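Local coordinates for putative oxidoreductase (Bacteroides fragilis NCTC 9343, PDB 3EOF), which binds flavin mononucleotide between the two subunits of a dimer and is probably an oxidoreductase of the nitroreductase family, at residues Val113-Cys118 against Ile128-Thr133; Arg82-Tyr87 against Pro95-Leu100; Asn211-Leu216 against Phe220-Tyr225; Ile177-Glu180 against Asp185-Ala188. One frame throughout, in Å; residues are numbered along the deposited sequence. Where two conformers were deposited one is given.

Contact 1: Val113-Cys118 against Ile128-Thr133; sequences VAQTFC and ICYLGT. With FMN (flavin mononucleotide), chain C.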
loop_
_atom_site.group_PDB
_atom_site.type_symbol
_atom_site.label_atom_id
_atom_site.label_comp_id
_atom_site.label_asym_id
_atom_site.label_seq_id
_atom_site.Cartn_x
_atom_site.Cartn_y
_atom_site.Cartn_z
ATOM N N VAL A 113 -6.555 -0.501 1.397
ATOM C CA VAL A 113 -7.596 -0.372 2.422
ATOM C C VAL A 113 -7.149 0.523 3.583
ATOM O O VAL A 113 -7.869 1.430 4.005
ATOM C CB VAL A 113 -8.027 -1.770 2.995
ATOM C CG1 VAL A 113 -8.847 -1.620 4.219
ATOM C CG2 VAL A 113 -8.755 -2.563 1.966
ATOM N N ALA A 114 -5.968 0.246 4.125
ATOM C CA ALA A 114 -5.473 0.972 5.261
ATOM C C ALA A 114 -5.418 2.427 5.041
ATOM O O ALA A 114 -5.825 3.210 5.911
ATOM C CB ALA A 114 -4.088 0.437 5.699
ATOM N N GLN A 115 -4.908 2.815 3.883
ATOM C CA GLN A 115 -4.836 4.226 3.530
ATOM C C GLN A 115 -6.195 4.806 3.146
ATOM O O GLN A 115 -6.427 5.974 3.384
ATOM C CB GLN A 115 -3.827 4.441 2.426
ATOM C CG GLN A 115 -3.587 5.886 2.074
ATOM C CD GLN A 115 -3.165 6.757 3.254
ATOM O OE1 GLN A 115 -2.448 6.345 4.164
ATOM N NE2 GLN A 115 -3.588 7.982 3.204
ATOM N N THR A 116 -7.109 4.015 2.596
ATOM C CA THR A 116 -8.465 4.526 2.313
ATOM C C THR A 116 -9.088 4.802 3.671
ATOM O O THR A 116 -9.638 5.863 3.904
ATOM C CB THR A 116 -9.321 3.578 1.444
ATOM O OG1 THR A 116 -8.632 3.295 0.219
ATOM C CG2 THR A 116 -10.646 4.221 1.108
ATOM N N PHE A 117 -8.940 3.866 4.592
ATOM C CA PHE A 117 -9.437 4.055 5.952
ATOM C C PHE A 117 -8.866 5.303 6.600
ATOM O O PHE A 117 -9.633 6.119 7.091
ATOM C CB PHE A 117 -9.121 2.849 6.849
ATOM C CG PHE A 117 -9.402 3.114 8.285
ATOM C CD1 PHE A 117 -10.694 3.044 8.774
ATOM C CD2 PHE A 117 -8.370 3.499 9.148
ATOM C CE1 PHE A 117 -10.956 3.367 10.111
ATOM C CE2 PHE A 117 -8.625 3.829 10.462
ATOM C CZ PHE A 117 -9.905 3.755 10.953
ATOM N N CYS A 118 -7.530 5.429 6.629
ATOM C CA CYS A 118 -6.872 6.604 7.239
ATOM C C CYS A 118 -7.400 7.932 6.691
ATOM O O CYS A 118 -7.619 8.859 7.432
ATOM C CB CYS A 118 -5.379 6.536 7.103
ATOM S SG CYS A 118 -4.696 5.282 8.177
ATOM N N ILE A 128 -4.784 9.682 13.005
ATOM C CA ILE A 128 -4.219 8.371 12.841
ATOM C C ILE A 128 -2.677 8.473 12.855
ATOM O O ILE A 128 -2.090 9.530 12.678
ATOM C CB ILE A 128 -4.702 7.713 11.504
ATOM C CG1 ILE A 128 -4.128 8.440 10.283
ATOM C CG2 ILE A 128 -6.288 7.676 11.402
ATOM C CD1 ILE A 128 -2.711 8.049 9.852
ATOM N N CYS A 129 -2.057 7.324 13.047
ATOM C CA CYS A 129 -0.621 7.168 13.020
ATOM C C CYS A 129 -0.350 5.733 12.610
ATOM O O CYS A 129 -0.929 4.799 13.165
ATOM C CB CYS A 129 0.000 7.424 14.383
ATOM S SG CYS A 129 1.785 7.345 14.349
ATOM N N TYR A 130 0.494 5.545 11.608
ATOM C CA TYR A 130 0.873 4.218 11.203
ATOM C C TYR A 130 2.010 3.810 12.102
ATOM O O TYR A 130 2.784 4.661 12.510
ATOM C CB TYR A 130 1.382 4.223 9.778
ATOM C CG TYR A 130 0.310 4.287 8.671
ATOM C CD1 TYR A 130 -0.197 3.126 8.128
ATOM C CD2 TYR A 130 -0.109 5.468 8.141
ATOM C CE1 TYR A 130 -1.112 3.144 7.078
ATOM C CE2 TYR A 130 -1.053 5.498 7.089
ATOM C CZ TYR A 130 -1.535 4.288 6.568
ATOM O OH TYR A 130 -2.469 4.201 5.542
ATOM N N LEU A 131 2.099 2.523 12.413
ATOM C CA LEU A 131 3.230 1.992 13.159
ATOM C C LEU A 131 3.993 1.073 12.148
ATOM O O LEU A 131 3.451 0.023 11.609
ATOM C CB LEU A 131 2.812 1.261 14.437
ATOM C CG LEU A 131 1.735 1.888 15.340
ATOM C CD1 LEU A 131 1.241 0.843 16.345
ATOM C CD2 LEU A 131 2.202 3.192 16.035
ATOM N N GLY A 132 5.240 1.500 11.891
ATOM C CA GLY A 132 6.172 0.801 10.994
ATOM C C GLY A 132 6.789 -0.394 11.680
ATOM O O GLY A 132 7.406 -1.294 11.052
ATOM N N THR A 133 6.585 -0.429 12.988
ATOM C CA THR A 133 7.077 -1.519 13.818
ATOM C C THR A 133 6.418 -2.870 13.519
ATOM O O THR A 133 6.900 -3.929 13.955
ATOM C CB THR A 133 6.916 -1.131 15.270
ATOM O OG1 THR A 133 5.616 -0.532 15.451
ATOM C CG2 THR A 133 7.974 -0.104 15.616
HETATM N N1 FMN C . 5.133 7.381 13.169
HETATM C C2 FMN C . 5.589 7.010 14.440
HETATM O O2 FMN C . 5.571 7.814 15.385
HETATM N N3 FMN C . 6.107 5.734 14.670
HETATM C C4 FMN C . 6.197 4.761 13.653
HETATM O O4 FMN C . 6.271 3.517 13.980
HETATM C C4A FMN C . 5.745 5.170 12.360
HETATM N N5 FMN C . 5.807 4.273 11.303
HETATM C C5A FMN C . 5.336 4.600 10.040
HETATM C C6 FMN C . 5.423 3.618 9.043
HETATM C C7 FMN C . 4.988 3.875 7.756
HETATM C C7M FMN C . 5.135 2.785 6.733
HETATM C C8 FMN C . 4.467 5.130 7.448
HETATM C C8M FMN C . 3.787 5.308 6.132
HETATM C C9 FMN C . 4.375 6.126 8.447
HETATM C C9A FMN C . 4.812 5.885 9.775
HETATM N N10 FMN C . 4.760 6.828 10.832
HETATM C C10 FMN C . 5.219 6.470 12.113
HETATM C "C1'" FMN C . 4.292 8.266 10.622
HETATM C "C2'" FMN C . 5.384 9.039 9.896
HETATM O "O2'" FMN C . 6.473 9.242 10.807
HETATM C "C3'" FMN C . 4.849 10.313 9.274
HETATM O "O3'" FMN C . 3.910 10.063 8.212
HETATM C "C4'" FMN C . 5.967 11.212 8.726
HETATM O "O4'" FMN C . 6.738 11.754 9.780
HETATM C "C5'" FMN C . 5.366 12.396 8.023
HETATM O "O5'" FMN C . 4.476 12.963 8.987
HETATM P P FMN C . 2.936 13.345 8.610
HETATM O O1P FMN C . 2.126 12.074 8.274
HETATM O O2P FMN C . 2.965 14.242 7.400
HETATM O O3P FMN C . 2.446 14.164 9.813
#

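Contact 2: Arg82-Tyr87 against Pro95-Leu100; sequences RRFCKY and PGYGNL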
loop_
_atom_site.group_PDB
_atom_site.type_symbol
_atom_site.label_atom_id
_atom_site.label_comp_id
_atom_site.label_asym_id
_atom_site.label_seq_id
_atom_site.Cartn_x
_atom_site.Cartn_y
_atom_site.Cartn_z
ATOM N N ARG A 82 -5.745 -16.507 3.447
ATOM C CA ARG A 82 -6.343 -17.618 4.151
ATOM C C ARG A 82 -7.832 -17.718 3.902
ATOM O O ARG A 82 -8.354 -18.811 3.623
ATOM C CB ARG A 82 -6.123 -17.493 5.650
ATOM C CG ARG A 82 -6.711 -18.684 6.414
ATOM C CD ARG A 82 -6.300 -18.639 7.831
ATOM N NE ARG A 82 -6.640 -19.878 8.508
ATOM C CZ ARG A 82 -5.839 -20.932 8.593
ATOM N NH1 ARG A 82 -4.637 -20.936 8.027
ATOM N NH2 ARG A 82 -6.263 -22.006 9.226
ATOM N N ARG A 83 -8.538 -16.609 4.083
ATOM C CA ARG A 83 -9.972 -16.623 3.831
ATOM C C ARG A 83 -10.269 -17.110 2.406
ATOM O O ARG A 83 -11.117 -17.999 2.201
ATOM C CB ARG A 83 -10.592 -15.265 4.121
ATOM C CG ARG A 83 -12.105 -15.207 3.877
ATOM C CD ARG A 83 -12.653 -13.874 4.307
ATOM N NE ARG A 83 -11.918 -12.856 3.629
ATOM C CZ ARG A 83 -11.085 -11.956 4.156
ATOM N NH1 ARG A 83 -10.923 -11.753 5.442
ATOM N NH2 ARG A 83 -10.475 -11.152 3.316
ATOM N N PHE A 84 -9.579 -16.569 1.413
ATOM C CA PHE A 84 -9.794 -17.039 0.043
ATOM C C PHE A 84 -9.446 -18.522 -0.134
ATOM O O PHE A 84 -10.156 -19.233 -0.800
ATOM C CB PHE A 84 -9.004 -16.220 -0.986
ATOM C CG PHE A 84 -9.449 -16.481 -2.383
ATOM C CD1 PHE A 84 -10.695 -16.040 -2.797
ATOM C CD2 PHE A 84 -8.660 -17.223 -3.254
ATOM C CE1 PHE A 84 -11.172 -16.299 -4.086
ATOM C CE2 PHE A 84 -9.103 -17.484 -4.535
ATOM C CZ PHE A 84 -10.377 -17.033 -4.955
ATOM N N CYS A 85 -8.347 -19.011 0.453
ATOM C CA CYS A 85 -8.019 -20.409 0.287
ATOM C C CYS A 85 -9.007 -21.303 0.943
ATOM O O CYS A 85 -9.219 -22.405 0.453
ATOM C CB CYS A 85 -6.620 -20.741 0.798
ATOM S SG CYS A 85 -5.399 -19.907 -0.204
ATOM N N LYS A 86 -9.590 -20.871 2.065
ATOM C CA LYS A 86 -10.587 -21.667 2.758
ATOM C C LYS A 86 -11.807 -21.725 1.838
ATOM O O LYS A 86 -12.428 -22.741 1.693
ATOM C CB LYS A 86 -10.863 -21.132 4.183
ATOM C CG LYS A 86 -9.956 -21.776 5.280
ATOM C CD LYS A 86 -10.201 -21.201 6.712
ATOM C CE LYS A 86 -10.178 -22.269 7.778
ATOM N NZ LYS A 86 -9.030 -23.197 7.741
ATOM N N TYR A 87 -12.110 -20.618 1.183
ATOM C CA TYR A 87 -13.205 -20.566 0.205
ATOM C C TYR A 87 -12.929 -21.568 -0.934
ATOM O O TYR A 87 -13.803 -22.313 -1.322
ATOM C CB TYR A 87 -13.328 -19.147 -0.329
ATOM C CG TYR A 87 -14.408 -18.911 -1.385
ATOM C CD1 TYR A 87 -15.636 -19.531 -1.307
ATOM C CD2 TYR A 87 -14.202 -17.987 -2.416
ATOM C CE1 TYR A 87 -16.639 -19.285 -2.271
ATOM C CE2 TYR A 87 -15.209 -17.743 -3.398
ATOM C CZ TYR A 87 -16.417 -18.381 -3.305
ATOM O OH TYR A 87 -17.441 -18.151 -4.252
ATOM N N PRO A 95 -5.918 -23.904 -4.470
ATOM C CA PRO A 95 -5.251 -22.613 -4.400
ATOM C C PRO A 95 -3.741 -22.730 -4.466
ATOM O O PRO A 95 -3.203 -23.716 -3.975
ATOM C CB PRO A 95 -5.652 -22.101 -3.031
ATOM C CG PRO A 95 -5.820 -23.280 -2.221
ATOM C CD PRO A 95 -6.431 -24.301 -3.147
ATOM N N GLY A 96 -3.086 -21.749 -5.104
ATOM C CA GLY A 96 -1.624 -21.693 -5.148
ATOM C C GLY A 96 -1.100 -20.330 -4.765
ATOM O O GLY A 96 -0.410 -19.655 -5.555
ATOM N N TYR A 97 -1.426 -19.930 -3.530
ATOM C CA TYR A 97 -1.123 -18.602 -3.007
ATOM C C TYR A 97 -0.105 -18.555 -1.869
ATOM O O TYR A 97 0.137 -17.510 -1.309
ATOM C CB TYR A 97 -2.424 -17.928 -2.630
ATOM C CG TYR A 97 -3.427 -17.975 -3.808
ATOM C CD1 TYR A 97 -3.182 -17.259 -4.970
ATOM C CD2 TYR A 97 -4.610 -18.700 -3.725
ATOM C CE1 TYR A 97 -4.093 -17.276 -6.059
ATOM C CE2 TYR A 97 -5.546 -18.729 -4.815
ATOM C CZ TYR A 97 -5.253 -18.045 -5.978
ATOM O OH TYR A 97 -6.146 -18.043 -7.034
ATOM N N GLY A 98 0.563 -19.666 -1.624
ATOM C CA GLY A 98 1.576 -19.727 -0.595
ATOM C C GLY A 98 2.913 -19.399 -1.183
ATOM O O GLY A 98 3.870 -20.189 -1.079
ATOM N N ASN A 99 2.982 -18.199 -1.752
ATOM C CA ASN A 99 4.181 -17.727 -2.426
ATOM C C ASN A 99 4.347 -16.211 -2.291
ATOM O O ASN A 99 3.445 -15.518 -1.852
ATOM C CB ASN A 99 4.170 -18.205 -3.866
ATOM C CG ASN A 99 2.870 -17.975 -4.504
ATOM O OD1 ASN A 99 2.504 -16.832 -4.743
ATOM N ND2 ASN A 99 2.137 -19.050 -4.777
ATOM N N LEU A 100 5.559 -15.736 -2.555
ATOM C CA LEU A 100 5.884 -14.327 -2.371
ATOM C C LEU A 100 5.018 -13.398 -3.207
ATOM O O LEU A 100 4.608 -12.332 -2.746
ATOM C CB LEU A 100 7.360 -14.096 -2.669
ATOM C CG LEU A 100 7.892 -12.673 -2.509
ATOM C CD1 LEU A 100 7.748 -12.252 -1.059
ATOM C CD2 LEU A 100 9.332 -12.594 -2.998
#

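Contact 3: Asn211-Leu216 against Phe220-Tyr225; sequences NQKETL and FTDVRY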
loop_
_atom_site.group_PDB
_atom_site.type_symbol
_atom_site.label_atom_id
_atom_site.label_comp_id
_atom_site.label_asym_id
_atom_site.label_seq_id
_atom_site.Cartn_x
_atom_site.Cartn_y
_atom_site.Cartn_z
ATOM N N ASN A 211 21.174 13.907 18.032
ATOM C CA ASN A 211 21.647 12.587 17.641
ATOM C C ASN A 211 23.159 12.510 17.424
ATOM O O ASN A 211 23.666 11.476 17.041
ATOM C CB ASN A 211 20.852 12.087 16.440
ATOM C CG ASN A 211 19.535 11.481 16.843
ATOM O OD1 ASN A 211 19.517 10.414 17.458
ATOM N ND2 ASN A 211 18.426 12.132 16.484
ATOM N N GLN A 212 23.863 13.601 17.727
ATOM C CA GLN A 212 25.313 13.698 17.630
ATOM C C GLN A 212 25.841 13.528 16.212
ATOM O O GLN A 212 26.955 13.052 16.018
ATOM C CB GLN A 212 25.998 12.649 18.526
ATOM C CG GLN A 212 25.500 12.537 19.966
ATOM C CD GLN A 212 25.756 13.786 20.764
ATOM O OE1 GLN A 212 25.181 14.847 20.494
ATOM N NE2 GLN A 212 26.610 13.665 21.781
ATOM N N LYS A 213 25.069 13.962 15.227
ATOM C CA LYS A 213 25.440 13.789 13.818
ATOM C C LYS A 213 25.745 15.133 13.221
ATOM O O LYS A 213 25.526 16.154 13.862
ATOM C CB LYS A 213 24.303 13.095 13.039
ATOM C CG LYS A 213 23.975 11.685 13.543
ATOM C CD LYS A 213 25.214 10.765 13.508
ATOM C CE LYS A 213 24.962 9.424 14.194
ATOM N NZ LYS A 213 26.200 8.613 14.080
ATOM N N GLU A 214 26.265 15.131 12.003
ATOM C CA GLU A 214 26.609 16.361 11.311
ATOM C C GLU A 214 25.567 16.673 10.264
ATOM O O GLU A 214 25.255 17.831 10.020
ATOM C CB GLU A 214 28.036 16.240 10.748
ATOM C CG GLU A 214 29.055 16.197 11.928
ATOM C CD GLU A 214 30.527 15.918 11.569
ATOM O OE1 GLU A 214 30.855 15.597 10.397
ATOM O OE2 GLU A 214 31.365 15.989 12.507
ATOM N N THR A 215 24.974 15.640 9.678
ATOM C CA THR A 215 23.957 15.826 8.636
ATOM C C THR A 215 22.689 15.026 8.929
ATOM O O THR A 215 22.685 14.037 9.683
ATOM C CB THR A 215 24.510 15.411 7.270
ATOM O OG1 THR A 215 24.599 14.002 7.217
ATOM C CG2 THR A 215 25.902 15.991 7.031
ATOM N N LEU A 216 21.603 15.460 8.315
ATOM C CA LEU A 216 20.322 14.829 8.513
ATOM C C LEU A 216 20.308 13.326 8.104
ATOM O O LEU A 216 19.912 12.486 8.899
ATOM C CB LEU A 216 19.217 15.662 7.834
ATOM C CG LEU A 216 17.794 15.159 8.027
ATOM C CD1 LEU A 216 17.497 15.112 9.535
ATOM C CD2 LEU A 216 16.828 16.048 7.275
ATOM N N PHE A 220 19.341 9.115 9.925
ATOM C CA PHE A 220 18.631 7.983 9.371
ATOM C C PHE A 220 19.451 6.723 9.173
ATOM O O PHE A 220 18.990 5.633 9.492
ATOM C CB PHE A 220 17.979 8.392 8.067
ATOM C CG PHE A 220 16.852 9.336 8.262
ATOM C CD1 PHE A 220 15.585 8.865 8.510
ATOM C CD2 PHE A 220 17.051 10.689 8.221
ATOM C CE1 PHE A 220 14.565 9.717 8.732
ATOM C CE2 PHE A 220 16.001 11.548 8.415
ATOM C CZ PHE A 220 14.770 11.065 8.676
ATOM N N THR A 221 20.660 6.877 8.636
ATOM C CA THR A 221 21.522 5.752 8.320
ATOM C C THR A 221 22.214 5.198 9.554
ATOM O O THR A 221 22.438 4.005 9.640
ATOM C CB THR A 221 22.639 6.156 7.312
ATOM O OG1 THR A 221 23.535 7.101 7.919
ATOM C CG2 THR A 221 22.049 6.787 6.056
ATOM N N ASP A 222 22.563 6.064 10.495
ATOM C CA ASP A 222 23.285 5.624 11.691
ATOM C C ASP A 222 22.441 5.255 12.908
ATOM O O ASP A 222 22.882 4.476 13.773
ATOM C CB ASP A 222 24.303 6.692 12.097
ATOM C CG ASP A 222 25.345 6.985 11.000
ATOM O OD1 ASP A 222 25.291 6.393 9.882
ATOM O OD2 ASP A 222 26.217 7.839 11.260
ATOM N N VAL A 223 21.250 5.828 13.001
ATOM C CA VAL A 223 20.407 5.664 14.185
ATOM C C VAL A 223 19.033 5.053 13.900
ATOM O O VAL A 223 18.685 4.025 14.458
ATOM C CB VAL A 223 20.210 7.060 14.892
ATOM C CG1 VAL A 223 19.280 6.931 16.076
ATOM C CG2 VAL A 223 21.565 7.678 15.291
ATOM N N ARG A 224 18.262 5.675 13.023
ATOM C CA ARG A 224 16.878 5.258 12.787
ATOM C C ARG A 224 16.717 3.974 11.975
ATOM O O ARG A 224 16.010 3.063 12.384
ATOM C CB ARG A 224 16.071 6.367 12.076
ATOM C CG ARG A 224 15.818 7.644 12.845
ATOM C CD ARG A 224 14.709 7.567 13.906
ATOM N NE ARG A 224 13.377 7.199 13.377
ATOM C CZ ARG A 224 12.564 7.988 12.659
ATOM N NH1 ARG A 224 12.920 9.213 12.298
ATOM N NH2 ARG A 224 11.383 7.538 12.266
ATOM N N TYR A 225 17.348 3.920 10.808
ATOM C CA TYR A 225 17.128 2.822 9.900
ATOM C C TYR A 225 18.457 2.407 9.399
ATOM O O TYR A 225 18.835 2.725 8.263
ATOM C CB TYR A 225 16.233 3.274 8.745
ATOM C CG TYR A 225 14.922 3.924 9.181
ATOM C CD1 TYR A 225 13.900 3.173 9.787
ATOM C CD2 TYR A 225 14.698 5.273 8.961
ATOM C CE1 TYR A 225 12.694 3.773 10.170
ATOM C CE2 TYR A 225 13.510 5.874 9.337
ATOM C CZ TYR A 225 12.524 5.131 9.950
ATOM O OH TYR A 225 11.355 5.765 10.309
#

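Contact 4: Ile177-Glu180 against Asp185-Ala188; sequences IIHE and DYTA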
loop_
_atom_site.group_PDB
_atom_site.type_symbol
_atom_site.label_atom_id
_atom_site.label_comp_id
_atom_site.label_asym_id
_atom_site.label_seq_id
_atom_site.Cartn_x
_atom_site.Cartn_y
_atom_site.Cartn_z
ATOM N N ILE A 177 9.907 14.354 -7.002
ATOM C CA ILE A 177 9.214 13.076 -6.914
ATOM C C ILE A 177 8.672 12.628 -8.243
ATOM O O ILE A 177 8.749 11.470 -8.586
ATOM C CB ILE A 177 8.055 13.189 -5.953
ATOM C CG1 ILE A 177 8.594 13.440 -4.548
ATOM C CG2 ILE A 177 7.160 11.925 -6.003
ATOM C CD1 ILE A 177 7.539 13.806 -3.621
ATOM N N ILE A 178 8.112 13.559 -8.968
ATOM C CA ILE A 178 7.507 13.317 -10.233
ATOM C C ILE A 178 8.545 13.315 -11.353
ATOM O O ILE A 178 9.392 14.189 -11.430
ATOM C CB ILE A 178 6.455 14.389 -10.504
ATOM C CG1 ILE A 178 5.380 14.388 -9.405
ATOM C CG2 ILE A 178 5.778 14.189 -11.867
ATOM C CD1 ILE A 178 4.371 15.574 -9.555
ATOM N N HIS A 179 8.467 12.295 -12.215
ATOM C CA HIS A 179 9.325 12.180 -13.375
ATOM C C HIS A 179 8.439 12.136 -14.609
ATOM O O HIS A 179 7.465 11.395 -14.629
ATOM C CB HIS A 179 10.131 10.914 -13.291
ATOM C CG HIS A 179 10.961 10.804 -12.062
ATOM N ND1 HIS A 179 12.325 10.980 -12.059
ATOM C CD2 HIS A 179 10.618 10.500 -10.794
ATOM C CE1 HIS A 179 12.789 10.776 -10.839
ATOM N NE2 HIS A 179 11.764 10.522 -10.048
ATOM N N GLU A 180 8.740 12.962 -15.605
ATOM C CA GLU A 180 7.972 12.963 -16.855
ATOM C C GLU A 180 8.504 11.947 -17.853
ATOM O O GLU A 180 9.600 12.126 -18.374
ATOM C CB GLU A 180 8.010 14.339 -17.533
ATOM C CG GLU A 180 7.256 15.427 -16.826
ATOM C CD GLU A 180 7.333 16.754 -17.575
ATOM O OE1 GLU A 180 7.775 16.746 -18.763
ATOM O OE2 GLU A 180 6.957 17.785 -16.965
ATOM N N ASP A 185 17.336 10.878 -13.252
ATOM C CA ASP A 185 18.169 10.635 -12.093
ATOM C C ASP A 185 18.675 11.941 -11.491
ATOM O O ASP A 185 18.866 12.930 -12.187
ATOM C CB ASP A 185 19.309 9.685 -12.439
ATOM C CG ASP A 185 19.935 9.055 -11.207
ATOM O OD1 ASP A 185 19.281 8.970 -10.156
ATOM O OD2 ASP A 185 21.086 8.606 -11.306
ATOM N N TYR A 186 18.872 11.908 -10.183
ATOM C CA TYR A 186 19.240 13.065 -9.408
ATOM C C TYR A 186 20.742 13.344 -9.387
ATOM O O TYR A 186 21.554 12.482 -9.074
ATOM C CB TYR A 186 18.748 12.884 -7.979
ATOM C CG TYR A 186 17.302 12.554 -7.930
ATOM C CD1 TYR A 186 16.348 13.555 -8.029
ATOM C CD2 TYR A 186 16.870 11.247 -7.813
ATOM C CE1 TYR A 186 15.020 13.256 -8.034
ATOM C CE2 TYR A 186 15.526 10.946 -7.814
ATOM C CZ TYR A 186 14.620 11.957 -7.923
ATOM O OH TYR A 186 13.300 11.708 -7.912
ATOM N N THR A 187 21.081 14.579 -9.716
ATOM C CA THR A 187 22.435 15.067 -9.634
ATOM C C THR A 187 22.580 15.613 -8.215
ATOM O O THR A 187 21.596 15.750 -7.505
ATOM C CB THR A 187 22.687 16.195 -10.687
ATOM O OG1 THR A 187 21.815 17.296 -10.433
ATOM C CG2 THR A 187 22.454 15.694 -12.086
ATOM N N ALA A 188 23.818 15.873 -7.796
ATOM C CA ALA A 188 24.123 16.477 -6.509
ATOM C C ALA A 188 23.440 17.854 -6.422
ATOM O O ALA A 188 22.904 18.227 -5.384
ATOM C CB ALA A 188 25.679 16.579 -6.313
#

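Contact 1: Val113-Cys118 against Ile128-Thr133
Y130 reaches from strand 127-131 to helix 100-123 and gives its hydroxyl proton to Q115, OH to OE1 2.5 Å, a short bond in the FMN-dependent nitroreductase fold. Amide and ring lie nearly coplanar, 19° apart, although the two side chains run at about a right angle. The donor is tilted 32° from the carbonyl plane of Q115. With CG anti to the backbone N (chi1 -175°) and a bend at chi2, the glutamine swings its OE1 round to the phenol.

Beside this bond C118 places its sulfur obliquely to the Y130 ring, 4.2 Å from SG to the centroid, and the same SG packs on I128 CD1 at 3.8 Å. A114 CB comes up at the ring edge, 4.3 Å from Y130 CE1. Helix and strand run nearly antiparallel, their axes 10.2 Å apart at closest approach. T155 and V157 of the next strand also touch Y130, and S36 of the second subunit packs on it.

Further along, the chain around Y130 to G132 meets the flavin. Y130 O lies 3.0 Å from FMN C4A, and G132 N donates to FMN O4 at 3.1 Å as well as, more weakly, to FMN N5 at 2.9 Å.

Contact 2: Arg82-Tyr87 against Pro95-Leu100
The rings of F84 and Y97 meet obliquely, their planes at 69° and their centroids 5.8 Å apart. Y97 CE2 comes up at the edge of the F84 ring, in its plane, and touches F84 CE2 at 3.8 Å. The hydroxyl oxygen of Y97 lies close by as well, 3.9 Å from F84 CE2. At the rim of the tyrosine sits the sulfur of C85, 82° off the ring normal and 3.8 Å from Y97 CD2, a sulfur-aromatic contact made at the edge rather than over a face. The stacking partner of Y97 is F81, just ahead of the helix.

C85 also packs on P95: its SG rests against P95 CB at 3.6 Å, while its CB packs alongside P95 CG. With SG anti to the carbonyl carbon (chi1 -66°), the thiol is turned to the proline and the tyrosine together. No hydrogen bond joins the two segments, so the grip between them is apolar.

The loop has polar ties of its own. N99 ND2 donates to G96 O at 2.7 Å, approaching from above the carbonyl plane, and G98 centres an inverse gamma turn. N99 is also the N-cap of helix 100-123, and its OD1 accepts a bond from S102.

P95-L100 thus folds back on helix 82-89, which follows strand 73-80, before entering helix 100-123. The second subunit lies against this corner, with its N230 on Y97 and its Y195 stacked on Y87.

Contact 3: Asn211-Leu216 against Phe220-Tyr225
K213 NZ donates to D222 OD2 at 2.9 Å, a salt bridge that uses the anti lone pair of the carboxylate, away from OD1. The other oxygen, D222 OD1, is taken by the hydroxyl of T221, which comes from above the carboxylate plane, OG1 to OD1 2.7 Å. The lysine bends at chi2 (-57°) and then runs extended, bringing its CE to 3.5 Å from D222 CB. V223 lies next to it, with CG2 4.0 Å from K213 CE and CG1 3.8 Å from N211 OD1. The amide nitrogen of N211 turns back to F207 O.

The loop begins with a Schellman motif that closes helix 202-209, where Q212 takes positive phi, and it leads straight into helix 216-224, whose last turn widens to a pi-type bond, Y225 N to F220 O. These helices lie beyond the core sheet and pack against the second subunit.

On the buried side the side chains of L216 and F220 run alongside each other in the same direction. L216 CD1 touches F220 CE2 at 4.0 Å, and L216 O sits at the edge of the phenyl ring, near its plane, 3.4 Å from CD2. F84 of the second subunit meets F220 edge-to-face.

Contact 4: Ile177-Glu180 against Asp185-Ala188
The short strand 178-180 and the irregular segment 185-188 stand well apart, with the CA atoms of H179 and D185 9.1 Å from each other, and the gap is spanned by two long side chains, H179 and Y186. They cross at about a right angle. The rings are oblique, their planes 74° apart and their centroids at 5.6 Å.

What meets is the far end of each ring. The phenol oxygen of Y186 comes up at the edge of the imidazole, near its plane, 2.9 Å from H179 NE2 and 3.1 Å from H179 CE1. Facing the NE2-CE1 bond rather than NE2 head-on, it makes only a weak hydrogen bond with NE2, bent to 116° at the hydrogen. Stronger partners stand elsewhere: Y186 OH bonds to G176 O and takes a bond from R83 of the second subunit, while H179 NE2 has S45 OG of that subunit. At the other nitrogen, H179 ND1 accepts a bond from the backbone N of H184. That bond should hold the rotation of the imidazole, on which Y183 stacks. Y186 leaves the backbone with CG anti to its carbonyl carbon (chi1 -53°), and its ring also rests on I191 and L194 of helix 188-200, which T187 N-caps.

D185 turns to R82 of the second subunit in a salt bridge. I178, H179 and E180 pair parallel with a strand of that same subunit, which makes this a strand exchange: an arm from one chain extends the sheet of the other, as in the intertwined dimers of the nitroreductase family.

Contact 1 lies in the core of the subunit, its centre 5 Å from that of the chain, and it alone of the four carries residues that touch the flavin. The others lie 22 to 26 Å out; all four touch the second subunit. Contacts 2 and 3 are 41 Å apart between centres, on opposite sides of the chain's centre, yet F220 of one subunit meets F84 of the other, so across the interface they become neighbours. Contacts 2 and 4 are likewise 39 Å apart in one chain but joined between chains by R82 with D185 and R83 with Y186. The side chain of F220 is about 8 Å from a bound FMN, that of F84 about 12 Å.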